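Local coordinates for RimK domain protein ATP-grasp (Sphaerobacter thermophilus, PDB 5I47) that probably binds ATP and, as a RimK-like member of the ATP-grasp superfamily, may act as an ATP-dependent carboxylate-amine ligase, at residues V181-Q195 with Y209-A223. Residues are numbered along the deposited sequence; the frame is centred on the assembly and turned at random.
Sequences VRLVVAGRSLAGIEQ and YEAYTGDPAPLTALA
The amide of Gln195 donates to Glu210 O over 2.7 Å, and Glu210 N returns a bond to Gln195 O. This antiparallel hydrogen-bonded pair fastens the short strand 209-211 to strand 190-196, at one edge of the sheet. Past the pair, Tyr212 N makes a longer bond to Ile193 O. The Gln195 side chain carries the link into the loop: with CG between its own backbone N and carbonyl carbon (chi1 56°), it runs out past the Tyr212 ring, where OE1 accepts from Thr213 N at 3.2 Å, Thr213 N standing well above the carbonyl plane of the Gln195 amide, not on a lone pair.

On the sheet face that bears Arg182, the guanidinium lies almost flat on the Tyr209 ring, planes 13° apart, a cation-pi stack. Arg182 CD sits over the ring centre, 3.5 Å from the centroid. Arg182 NH1 bonds in plane to the syn lone pair of Glu194 OE1 (2.8 Å), and its NH2 reaches the carbonyl of Asp256; with water 1 bridging Arg182 NE to Tyr209 OH, the group's rotation is well fixed.

The opposite face, with Val181, Leu183 and Ile193, is apolar. Helix 216-230 leans across the hairpin: Val181 CG1 meets Leu219 CD1 tip to tip at 3.6 Å, Ile193 CD1 presses on Leu219 CB, and Ala223 CB fits between Leu183 CD1 and Leu190 CD1, 3.8 Å from the former. Leu219 CD1 also lies over one face of the Tyr212 ring, toward its rim; the Tyr212 hydroxyl is hydrogen-bonded to Glu241 on strand 235-241.

Sheet and helix thus make a two-layer alpha/beta unit within the ATP-grasp domain: hydrocarbon packing seats the helix, while the buried Arg182 is paired with Glu194, which probably offsets its charge, and the face of Tyr209 may ease it further.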
ATOM      1  N   VAL B 181     -18.700  -2.110  20.398  1.00 63.33           N
ATOM      2  CA  VAL B 181     -19.164  -3.380  19.854  1.00 57.93           C
ATOM      3  C   VAL B 181     -18.140  -3.920  18.863  1.00 51.67           C
ATOM      4  O   VAL B 181     -17.451  -3.168  18.166  1.00 52.01           O
ATOM      5  CB  VAL B 181     -20.555  -3.201  19.208  1.00 59.62           C
ATOM      6  CG1 VAL B 181     -20.977  -4.451  18.456  1.00 61.56           C
ATOM      7  CG2 VAL B 181     -21.581  -2.849  20.274  1.00 59.96           C
ATOM      8  N   ARG B 182     -18.037  -5.247  18.812  1.00 46.24           N
ATOM      9  CA  ARG B 182     -17.136  -5.952  17.906  1.00 44.85           C
ATOM     10  C   ARG B 182     -17.924  -7.061  17.221  1.00 46.44           C
ATOM     11  O   ARG B 182     -18.336  -8.026  17.876  1.00 48.03           O
ATOM     12  CB  ARG B 182     -15.941  -6.517  18.669  1.00 44.53           C
ATOM     13  CG  ARG B 182     -15.022  -7.391  17.852  1.00 45.69           C
ATOM     14  CD  ARG B 182     -14.421  -8.473  18.733  1.00 47.75           C
ATOM     15  NE  ARG B 182     -13.170  -8.989  18.192  1.00 47.19           N
ATOM     16  CZ  ARG B 182     -12.605 -10.124  18.580  1.00 44.46           C
ATOM     17  NH1 ARG B 182     -13.186 -10.870  19.508  1.00 40.72           N
ATOM     18  NH2 ARG B 182     -11.464 -10.517  18.033  1.00 48.21           N
ATOM     19  N   LEU B 183     -18.140  -6.924  15.911  1.00 39.03           N
ATOM     20  CA  LEU B 183     -18.883  -7.908  15.125  1.00 32.21           C
ATOM     21  C   LEU B 183     -17.905  -8.949  14.596  1.00 35.22           C
ATOM     22  O   LEU B 183     -17.045  -8.633  13.766  1.00 37.29           O
ATOM     23  CB  LEU B 183     -19.626  -7.238  13.973  1.00 28.00           C
ATOM     24  CG  LEU B 183     -20.536  -6.045  14.261  1.00 29.85           C
ATOM     25  CD1 LEU B 183     -21.076  -5.475  12.957  1.00 27.82           C
ATOM     26  CD2 LEU B 183     -21.673  -6.442  15.183  1.00 32.74           C
ATOM     27  N   VAL B 184     -18.043 -10.188  15.058  1.00 30.70           N
ATOM     28  CA  VAL B 184     -17.128 -11.265  14.684  1.00 30.13           C
ATOM     29  C   VAL B 184     -17.706 -12.015  13.492  1.00 30.88           C
ATOM     30  O   VAL B 184     -18.761 -12.651  13.599  1.00 31.13           O
ATOM     31  CB  VAL B 184     -16.877 -12.220  15.861  1.00 30.90           C
ATOM     32  CG1 VAL B 184     -16.051 -13.415  15.405  1.00 29.29           C
ATOM     33  CG2 VAL B 184     -16.185 -11.491  17.000  1.00 28.86           C
ATOM     34  N   VAL B 185     -17.012 -11.952  12.360  1.00 29.96           N
ATOM     35  CA  VAL B 185     -17.383 -12.689  11.159  1.00 27.77           C
ATOM     36  C   VAL B 185     -16.396 -13.836  11.007  1.00 30.85           C
ATOM     37  O   VAL B 185     -15.201 -13.615  10.770  1.00 31.66           O
ATOM     38  CB  VAL B 185     -17.393 -11.789   9.919  1.00 27.80           C
ATOM     39  CG1 VAL B 185     -17.809 -12.582   8.688  1.00 27.49           C
ATOM     40  CG2 VAL B 185     -18.319 -10.604  10.144  1.00 30.23           C
ATOM     41  N   ALA B 186     -16.887 -15.062  11.156  1.00 32.98           N
ATOM     42  CA  ALA B 186     -16.055 -16.260  11.090  1.00 37.24           C
ATOM     43  C   ALA B 186     -16.343 -16.999   9.788  1.00 40.05           C
ATOM     44  O   ALA B 186     -16.903 -18.097   9.768  1.00 41.25           O
ATOM     45  CB  ALA B 186     -16.301 -17.152  12.315  1.00 39.12           C
ATOM     46  N   GLY B 187     -15.947 -16.375   8.683  1.00 42.70           N
ATOM     47  CA  GLY B 187     -16.165 -16.950   7.374  1.00 40.07           C
ATOM     48  C   GLY B 187     -17.394 -16.398   6.688  1.00 38.31           C
ATOM     49  O   GLY B 187     -17.375 -15.295   6.136  1.00 37.91           O
ATOM     50  N   ARG B 188     -18.486 -17.153   6.752  1.00 42.24           N
ATOM     51  CA  ARG B 188     -19.675 -16.881   5.960  1.00 39.65           C
ATOM     52  C   ARG B 188     -20.764 -16.138   6.723  1.00 37.65           C
ATOM     53  O   ARG B 188     -21.622 -15.516   6.088  1.00 37.63           O
ATOM     54  CB  ARG B 188     -20.239 -18.202   5.430  1.00 46.27           C
ATOM     55  CG  ARG B 188     -21.094 -18.093   4.195  1.00 56.17           C
ATOM     56  CD  ARG B 188     -21.256 -19.466   3.560  1.00 60.43           C
ATOM     57  NE  ARG B 188     -19.979 -19.996   3.089  1.00 60.69           N
ATOM     58  CZ  ARG B 188     -19.457 -19.726   1.896  1.00 62.15           C
ATOM     59  NH1 ARG B 188     -18.290 -20.249   1.543  1.00 63.42           N
ATOM     60  NH2 ARG B 188     -20.104 -18.926   1.054  1.00 59.80           N
ATOM     61  N   SER B 189     -20.751 -16.178   8.054  1.00 36.23           N
ATOM     62  CA  SER B 189     -21.831 -15.610   8.847  1.00 38.01           C
ATOM     63  C   SER B 189     -21.271 -14.933  10.091  1.00 32.35           C
ATOM     64  O   SER B 189     -20.106 -15.106  10.456  1.00 30.90           O
ATOM     65  CB  SER B 189     -22.849 -16.683   9.261  1.00 42.90           C
ATOM     66  OG  SER B 189     -23.275 -17.446   8.147  1.00 49.31           O
ATOM     67  N   LEU B 190     -22.134 -14.160  10.743  1.00 29.01           N
ATOM     68  CA  LEU B 190     -21.818 -13.518  12.012  1.00 30.53           C
ATOM     69  C   LEU B 190     -21.728 -14.575  13.105  1.00 36.46           C
ATOM     70  O   LEU B 190     -22.732 -15.202  13.455  1.00 46.24           O
ATOM     71  CB  LEU B 190     -22.887 -12.481  12.342  1.00 30.80           C
ATOM     72  CG  LEU B 190     -22.767 -11.725  13.661  1.00 38.00           C
ATOM     73  CD1 LEU B 190     -21.519 -10.852  13.661  1.00 42.21           C
ATOM     74  CD2 LEU B 190     -24.015 -10.889  13.897  1.00 38.93           C
ATOM     75  N   ALA B 191     -20.528 -14.785  13.644  1.00 36.22           N
ATOM     76  CA  ALA B 191     -20.341 -15.768  14.702  1.00 36.64           C
ATOM     77  C   ALA B 191     -20.782 -15.255  16.064  1.00 41.09           C
ATOM     78  O   ALA B 191     -21.037 -16.061  16.966  1.00 46.53           O
ATOM     79  CB  ALA B 191     -18.876 -16.202  14.773  1.00 32.89           C
ATOM     80  N   GLY B 192     -20.875 -13.946  16.238  1.00 39.17           N
ATOM     81  CA  GLY B 192     -21.281 -13.403  17.515  1.00 38.87           C
ATOM     82  C   GLY B 192     -21.029 -11.917  17.565  1.00 44.07           C
ATOM     83  O   GLY B 192     -20.317 -11.346  16.735  1.00 46.34           O
ATOM     84  N   ILE B 193     -21.643 -11.295  18.566  1.00 50.65           N
ATOM     85  CA  ILE B 193     -21.492  -9.875  18.846  1.00 50.58           C
ATOM     86  C   ILE B 193     -20.903  -9.739  20.241  1.00 55.19           C
ATOM     87  O   ILE B 193     -21.306 -10.453  21.165  1.00 60.36           O
ATOM     88  CB  ILE B 193     -22.840  -9.135  18.733  1.00 48.51           C
ATOM     89  CG1 ILE B 193     -23.450  -9.383  17.351  1.00 53.40           C
ATOM     90  CG2 ILE B 193     -22.665  -7.652  18.987  1.00 46.73           C
ATOM     91  CD1 ILE B 193     -24.781  -8.707  17.132  1.00 59.08           C
ATOM     92  N   GLU B 194     -19.935  -8.839  20.388  1.00 53.90           N
ATOM     93  CA  GLU B 194     -19.234  -8.660  21.649  1.00 57.47           C
ATOM     94  C   GLU B 194     -19.126  -7.176  21.976  1.00 64.67           C
ATOM     95  O   GLU B 194     -19.382  -6.309  21.137  1.00 66.69           O
ATOM     96  CB  GLU B 194     -17.846  -9.311  21.606  1.00 55.41           C
ATOM     97  CG  GLU B 194     -17.893 -10.826  21.514  1.00 59.48           C
ATOM     98  CD  GLU B 194     -16.521 -11.449  21.354  1.00 64.84           C
ATOM     99  OE1 GLU B 194     -15.628 -10.785  20.788  1.00 67.13           O
ATOM    100  OE2 GLU B 194     -16.338 -12.605  21.794  1.00 66.43           O
ATOM    101  N   GLN B 195     -18.748  -6.891  23.223  1.00 70.65           N
ATOM    102  CA  GLN B 195     -18.546  -5.527  23.688  1.00 77.51           C
ATOM    103  C   GLN B 195     -17.316  -5.480  24.583  1.00 86.58           C
ATOM    104  O   GLN B 195     -17.091  -6.384  25.392  1.00 89.21           O
ATOM    105  CB  GLN B 195     -19.779  -5.000  24.438  1.00 77.15           C
ATOM    106  CG  GLN B 195     -20.223  -5.859  25.606  1.00 80.25           C
ATOM    107  CD  GLN B 195     -21.563  -5.425  26.171  1.00 84.53           C
ATOM    108  OE1 GLN B 195     -22.543  -5.282  25.439  1.00 83.72           O
ATOM    109  NE2 GLN B 195     -21.608  -5.210  27.482  1.00 88.00           N
ATOM    110  N   TYR B 209     -13.291  -9.038  25.578  1.00 79.07           N
ATOM    111  CA  TYR B 209     -14.565  -8.926  24.879  1.00 79.21           C
ATOM    112  C   TYR B 209     -15.629  -9.766  25.575  1.00 84.66           C
ATOM    113  O   TYR B 209     -15.437 -10.967  25.795  1.00 83.79           O
ATOM    114  CB  TYR B 209     -14.424  -9.349  23.415  1.00 69.77           C
ATOM    115  CG  TYR B 209     -13.679  -8.337  22.572  1.00 58.31           C
ATOM    116  CD1 TYR B 209     -14.288  -7.148  22.186  1.00 54.49           C
ATOM    117  CD2 TYR B 209     -12.370  -8.565  22.171  1.00 53.95           C
ATOM    118  CE1 TYR B 209     -13.614  -6.216  21.424  1.00 56.12           C
ATOM    119  CE2 TYR B 209     -11.687  -7.640  21.406  1.00 55.43           C
ATOM    120  CZ  TYR B 209     -12.314  -6.468  21.036  1.00 61.24           C
ATOM    121  OH  TYR B 209     -11.638  -5.543  20.272  1.00 70.31           O
ATOM    122  N   GLU B 210     -16.749  -9.128  25.905  1.00 91.67           N
ATOM    123  CA  GLU B 210     -17.868  -9.745  26.602  1.00 91.70           C
ATOM    124  C   GLU B 210     -19.076  -9.821  25.674  1.00 86.84           C
ATOM    125  O   GLU B 210     -19.233  -8.998  24.768  1.00 85.08           O
ATOM    126  CB  GLU B 210     -18.217  -8.945  27.863  1.00 94.96           C
ATOM    127  CG  GLU B 210     -19.432  -9.430  28.630  1.00 99.44           C
ATOM    128  CD  GLU B 210     -20.041  -8.336  29.479  1.00103.55           C
ATOM    129  OE1 GLU B 210     -19.409  -7.263  29.599  1.00102.81           O
ATOM    130  OE2 GLU B 210     -21.150  -8.541  30.018  1.00107.03           O
ATOM    131  N   ALA B 211     -19.929 -10.822  25.903  1.00 82.23           N
ATOM    132  CA  ALA B 211     -21.122 -10.994  25.085  1.00 74.55           C
ATOM    133  C   ALA B 211     -22.003  -9.752  25.146  1.00 69.19           C
ATOM    134  O   ALA B 211     -22.158  -9.128  26.199  1.00 67.40           O
ATOM    135  CB  ALA B 211     -21.907 -12.223  25.546  1.00 70.52           C
ATOM    136  N   TYR B 212     -22.576  -9.395  24.000  1.00 67.16           N
ATOM    137  CA  TYR B 212     -23.360  -8.173  23.886  1.00 66.98           C
ATOM    138  C   TYR B 212     -24.686  -8.320  24.623  1.00 74.17           C
ATOM    139  O   TYR B 212     -25.449  -9.257  24.372  1.00 74.24           O
ATOM    140  CB  TYR B 212     -23.597  -7.849  22.410  1.00 62.84           C
ATOM    141  CG  TYR B 212     -24.343  -6.559  22.141  1.00 59.79           C
ATOM    142  CD1 TYR B 212     -23.765  -5.324  22.410  1.00 58.91           C
ATOM    143  CD2 TYR B 212     -25.619  -6.577  21.587  1.00 58.15           C
ATOM    144  CE1 TYR B 212     -24.443  -4.144  22.152  1.00 57.32           C
ATOM    145  CE2 TYR B 212     -26.303  -5.403  21.326  1.00 57.59           C
ATOM    146  CZ  TYR B 212     -25.712  -4.190  21.610  1.00 56.15           C
ATOM    147  OH  TYR B 212     -26.395  -3.026  21.351  1.00 55.44           O
ATOM    148  N   THR B 213     -24.957  -7.386  25.533  1.00 86.15           N
ATOM    149  CA  THR B 213     -26.160  -7.445  26.354  1.00 91.08           C
ATOM    150  C   THR B 213     -27.178  -6.397  25.919  1.00 92.17           C
ATOM    151  O   THR B 213     -27.655  -5.606  26.739  1.00 92.46           O
ATOM    152  CB  THR B 213     -25.809  -7.256  27.834  1.00 92.46           C
ATOM    153  OG1 THR B 213     -25.077  -6.035  28.002  1.00 95.65           O
ATOM    154  CG2 THR B 213     -24.967  -8.422  28.340  1.00 91.69           C
ATOM    155  N   GLY B 214     -27.517  -6.385  24.632  1.00 90.62           N
ATOM    156  CA  GLY B 214     -28.497  -5.453  24.112  1.00 91.18           C
ATOM    157  C   GLY B 214     -29.332  -6.071  23.011  1.00 89.49           C
ATOM    158  O   GLY B 214     -29.361  -7.296  22.870  1.00 91.11           O
ATOM    159  N   ASP B 215     -30.013  -5.244  22.232  1.00 89.70           N
ATOM    160  CA  ASP B 215     -30.797  -5.737  21.105  1.00 89.60           C
ATOM    161  C   ASP B 215     -29.860  -6.182  19.989  1.00 90.57           C
ATOM    162  O   ASP B 215     -29.188  -5.331  19.390  1.00 93.56           O
ATOM    163  CB  ASP B 215     -31.743  -4.644  20.610  1.00 91.52           C
ATOM    164  CG  ASP B 215     -32.700  -5.141  19.547  1.00 93.32           C
ATOM    165  OD1 ASP B 215     -32.932  -6.369  19.481  1.00 93.30           O
ATOM    166  OD2 ASP B 215     -33.225  -4.302  18.784  1.00 93.33           O
ATOM    167  N   PRO B 216     -29.775  -7.479  19.670  1.00 85.93           N
ATOM    168  CA  PRO B 216     -28.766  -7.935  18.703  1.00 80.72           C
ATOM    169  C   PRO B 216     -29.194  -7.857  17.245  1.00 76.73           C
ATOM    170  O   PRO B 216     -28.333  -7.993  16.367  1.00 78.90           O
ATOM    171  CB  PRO B 216     -28.523  -9.401  19.118  1.00 81.03           C
ATOM    172  CG  PRO B 216     -29.559  -9.718  20.199  1.00 83.15           C
ATOM    173  CD  PRO B 216     -30.562  -8.604  20.197  1.00 84.69           C
ATOM    174  N   ALA B 217     -30.485  -7.652  16.957  1.00 68.66           N
ATOM    175  CA  ALA B 217     -31.024  -7.608  15.598  1.00 62.60           C
ATOM    176  C   ALA B 217     -30.448  -6.474  14.751  1.00 62.68           C
ATOM    177  O   ALA B 217     -30.088  -6.709  13.592  1.00 69.04           O
ATOM    178  CB  ALA B 217     -32.549  -7.502  15.641  1.00 57.38           C
ATOM    179  N   PRO B 218     -30.365  -5.235  15.259  1.00 58.47           N
ATOM    180  CA  PRO B 218     -29.822  -4.157  14.413  1.00 55.36           C
ATOM    181  C   PRO B 218     -28.361  -4.354  14.050  1.00 53.12           C
ATOM    182  O   PRO B 218     -27.972  -4.093  12.906  1.00 51.24           O
ATOM    183  CB  PRO B 218     -30.037  -2.900  15.269  1.00 57.47           C
ATOM    184  CG  PRO B 218     -30.114  -3.403  16.663  1.00 61.25           C
ATOM    185  CD  PRO B 218     -30.825  -4.711  16.559  1.00 60.09           C
ATOM    186  N   LEU B 219     -27.538  -4.813  14.995  1.00 50.39           N
ATOM    187  CA  LEU B 219     -26.140  -5.082  14.679  1.00 48.71           C
ATOM    188  C   LEU B 219     -25.995  -6.294  13.767  1.00 50.35           C
ATOM    189  O   LEU B 219     -25.069  -6.342  12.949  1.00 51.94           O
ATOM    190  CB  LEU B 219     -25.336  -5.285  15.962  1.00 45.87           C
ATOM    191  CG  LEU B 219     -25.226  -4.075  16.889  1.00 42.50           C
ATOM    192  CD1 LEU B 219     -24.518  -4.464  18.174  1.00 45.75           C
ATOM    193  CD2 LEU B 219     -24.508  -2.929  16.202  1.00 38.20           C
ATOM    194  N   THR B 220     -26.890  -7.278  13.895  1.00 49.53           N
ATOM    195  CA  THR B 220     -26.874  -8.411  12.976  1.00 45.13           C
ATOM    196  C   THR B 220     -27.171  -7.961  11.552  1.00 42.03           C
ATOM    197  O   THR B 220     -26.532  -8.424  10.599  1.00 43.99           O
ATOM    198  CB  THR B 220     -27.882  -9.472  13.429  1.00 42.55           C
ATOM    199  OG1 THR B 220     -27.478 -10.003  14.698  1.00 40.61           O
ATOM    200  CG2 THR B 220     -27.972 -10.606  12.413  1.00 39.70           C
ATOM    201  N   ALA B 221     -28.128  -7.044  11.391  1.00 39.47           N
ATOM    202  CA  ALA B 221     -28.427  -6.516  10.064  1.00 43.79           C
ATOM    203  C   ALA B 221     -27.228  -5.779   9.484  1.00 43.42           C
ATOM    204  O   ALA B 221     -26.931  -5.899   8.290  1.00 41.53           O
ATOM    205  CB  ALA B 221     -29.647  -5.598  10.130  1.00 46.01           C
ATOM    206  N   LEU B 222     -26.519  -5.018  10.322  1.00 43.11           N
ATOM    207  CA  LEU B 222     -25.323  -4.319   9.863  1.00 39.84           C
ATOM    208  C   LEU B 222     -24.239  -5.303   9.445  1.00 38.72           C
ATOM    209  O   LEU B 222     -23.622  -5.145   8.385  1.00 38.38           O
ATOM    210  CB  LEU B 222     -24.814  -3.386  10.963  1.00 38.70           C
ATOM    211  CG  LEU B 222     -23.570  -2.542  10.674  1.00 35.08           C
ATOM    212  CD1 LEU B 222     -23.823  -1.587   9.524  1.00 30.62           C
ATOM    213  CD2 LEU B 222     -23.133  -1.786  11.922  1.00 30.76           C
ATOM    214  N   ALA B 223     -24.000  -6.336  10.258  1.00 36.11           N
ATOM    215  CA  ALA B 223     -22.988  -7.327   9.910  1.00 33.99           C
ATOM    216  C   ALA B 223     -23.338  -8.063   8.624  1.00 38.78           C
ATOM    217  O   ALA B 223     -22.441  -8.443   7.863  1.00 40.29           O
ATOM    218  CB  ALA B 223     -22.805  -8.325  11.051  1.00 30.77           C
TER
HETATM  219  O   HOH W   1     -11.059  -6.674  17.355  1.00 44.40           O